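Rubredoxin\:oxygen oxidoreductase (Desulfovibrio gigas, PDB 1E5D) catalyses the four-electron reduction of one oxygen molecule to two water molecules, using a diiron centre and flavin mononucleotide. Local coordinates at residues 251-256 / 280-285. Sequence-based numbering, arbitrary orientation.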
loop_
_atom_site.group_PDB
_atom_site.type_symbol
_atom_site.label_atom_id
_atom_site.label_comp_id
_atom_site.label_asym_id
_atom_site.label_seq_id
_atom_site.Cartn_x
_atom_site.Cartn_y
_atom_site.Cartn_z
ATOM N N PRO A 251 2.362 6.957 -26.713
ATOM C CA PRO A 251 1.017 6.470 -26.438
ATOM C C PRO A 251 0.584 5.344 -27.371
ATOM O O PRO A 251 1.041 5.220 -28.497
ATOM C CB PRO A 251 0.131 7.682 -26.726
ATOM C CG PRO A 251 1.028 8.863 -26.579
ATOM C CD PRO A 251 2.399 8.405 -26.981
ATOM N N THR A 252 -0.328 4.532 -26.868
ATOM C CA THR A 252 -1.103 3.573 -27.618
ATOM C C THR A 252 -2.571 3.711 -27.208
ATOM O O THR A 252 -2.909 4.482 -26.304
ATOM C CB THR A 252 -0.649 2.126 -27.388
ATOM O OG1 THR A 252 -0.847 1.811 -26.004
ATOM C CG2 THR A 252 0.832 1.959 -27.666
ATOM N N ASN A 253 -3.434 2.961 -27.869
ATOM C CA ASN A 253 -4.870 2.968 -27.658
ATOM C C ASN A 253 -5.275 2.189 -26.415
ATOM O O ASN A 253 -6.405 1.723 -26.298
ATOM C CB ASN A 253 -5.553 2.346 -28.883
ATOM C CG ASN A 253 -6.902 2.966 -29.177
ATOM O OD1 ASN A 253 -7.207 4.049 -28.682
ATOM N ND2 ASN A 253 -7.693 2.264 -29.979
ATOM N N LYS A 254 -4.348 2.033 -25.483
ATOM C CA LYS A 254 -4.547 1.259 -24.269
ATOM C C LYS A 254 -4.912 2.163 -23.097
ATOM O O LYS A 254 -4.288 3.187 -22.827
ATOM C CB LYS A 254 -3.282 0.466 -23.960
ATOM C CG LYS A 254 -3.408 -0.538 -22.827
ATOM C CD LYS A 254 -2.168 -1.413 -22.773
ATOM C CE LYS A 254 -1.798 -1.798 -21.355
ATOM N NZ LYS A 254 -0.385 -2.266 -21.288
ATOM N N VAL A 255 -5.969 1.748 -22.404
ATOM C CA VAL A 255 -6.410 2.482 -21.223
ATOM C C VAL A 255 -6.285 1.556 -20.017
ATOM O O VAL A 255 -6.769 0.428 -20.011
ATOM C CB VAL A 255 -7.841 3.015 -21.384
ATOM C CG1 VAL A 255 -8.297 3.776 -20.148
ATOM C CG2 VAL A 255 -7.958 3.925 -22.600
ATOM N N VAL A 256 -5.600 2.029 -18.991
ATOM C CA VAL A 256 -5.439 1.375 -17.717
ATOM C C VAL A 256 -6.299 2.116 -16.694
ATOM O O VAL A 256 -6.097 3.297 -16.413
ATOM C CB VAL A 256 -3.987 1.389 -17.208
ATOM C CG1 VAL A 256 -3.951 0.965 -15.739
ATOM C CG2 VAL A 256 -3.096 0.501 -18.051
ATOM N N GLU A 280 -15.297 2.756 -27.458
ATOM C CA GLU A 280 -14.521 3.726 -28.212
ATOM C C GLU A 280 -13.343 3.083 -28.929
ATOM O O GLU A 280 -12.455 3.766 -29.437
ATOM C CB GLU A 280 -14.012 4.829 -27.275
ATOM C CG GLU A 280 -15.138 5.617 -26.617
ATOM C CD GLU A 280 -16.087 6.242 -27.625
ATOM O OE1 GLU A 280 -15.598 7.002 -28.488
ATOM O OE2 GLU A 280 -17.303 5.963 -27.548
ATOM N N GLY A 281 -13.314 1.751 -28.960
ATOM C CA GLY A 281 -12.214 1.048 -29.588
ATOM C C GLY A 281 -10.896 1.117 -28.844
ATOM O O GLY A 281 -9.820 1.069 -29.440
ATOM N N CYS A 282 -10.938 1.224 -27.517
ATOM C CA CYS A 282 -9.694 1.139 -26.762
ATOM C C CYS A 282 -9.481 -0.262 -26.218
ATOM O O CYS A 282 -10.431 -1.024 -26.061
ATOM C CB CYS A 282 -9.700 2.113 -25.587
ATOM S SG CYS A 282 -9.907 3.833 -26.092
ATOM N N THR A 283 -8.237 -0.616 -25.919
ATOM C CA THR A 283 -7.969 -1.819 -25.146
ATOM C C THR A 283 -7.980 -1.395 -23.675
ATOM O O THR A 283 -7.403 -0.353 -23.337
ATOM C CB THR A 283 -6.623 -2.514 -25.387
ATOM O OG1 THR A 283 -6.164 -2.378 -26.730
ATOM C CG2 THR A 283 -6.807 -4.010 -25.125
ATOM N N VAL A 284 -8.623 -2.177 -22.817
ATOM C CA VAL A 284 -8.700 -1.736 -21.427
ATOM C C VAL A 284 -8.050 -2.722 -20.473
ATOM O O VAL A 284 -8.222 -3.936 -20.538
ATOM C CB VAL A 284 -10.168 -1.529 -21.014
ATOM C CG1 VAL A 284 -10.276 -1.101 -19.561
ATOM C CG2 VAL A 284 -10.814 -0.504 -21.943
ATOM N N LYS A 285 -7.278 -2.165 -19.547
ATOM C CA LYS A 285 -6.859 -2.906 -18.371
ATOM C C LYS A 285 -7.564 -2.270 -17.160
ATOM O O LYS A 285 -7.251 -1.128 -16.828
ATOM C CB LYS A 285 -5.348 -2.917 -18.180
ATOM C CG LYS A 285 -4.571 -3.539 -19.328
ATOM C CD LYS A 285 -4.617 -5.056 -19.292
ATOM C CE LYS A 285 -5.046 -5.631 -20.631
ATOM N NZ LYS A 285 -6.087 -6.692 -20.489
#
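Val255 is the residue to start from: its backbone is bonded at both ends to the strand beside it. Its N donates to Thr283 O over 2.7 Å, almost straight at 173°, and its O takes the N-H of Lys285, with O and N again 2.7 Å apart. Two residues earlier, Asn253 O receives Thr283 N at 3.0 Å, a more bent bond whose donor is tilted 25° from the carbonyl plane. That is the staggered pattern of a parallel pair, with the short strand axes 20° apart.

The tight packing belongs to the buried Val255 and Cys282. Because Val255 CG2 is swung anti to the carbonyl carbon, it lies 3.9 Å from Cys282 CB, with the sulfur scarcely farther off. Phe277 of helix 265-279 packs on both side chains and on Val284, which shares the face of Val255 and also touches Ala274.

On the other face Val256 is buried against Glu300 and Ile301 of helix 294-302, its CG2 resting near Lys285 CB. Lys254, Thr283 and Lys285 are looser there, and Thr283 opens to solvent. The aliphatic chains of the two lysines pass each other at an angle, Lys254 CE coming 3.9 Å from Lys285 CG. Lys254 NZ is drawn onward to salt bridges with Asp303 and Glu300.

At the partly exposed end, Asn253 OD1 lies 3.7 Å from Cys282 SG, just beyond Gly281, the positive-phi residue of the Schellman motif that ends helix 265-279. The contact thus joins the two strands of a beta-alpha-beta unit in the flavodoxin-like domain, away from the diiron and flavin sites. Strand 283-288 is outermost in the five-stranded parallel sheet; strand 254-259 also pairs with strand 306-310, helices 265-279 and 294-302 cover opposite faces, and helix 379-400 touches Asn253 through Leu396 and Leu400.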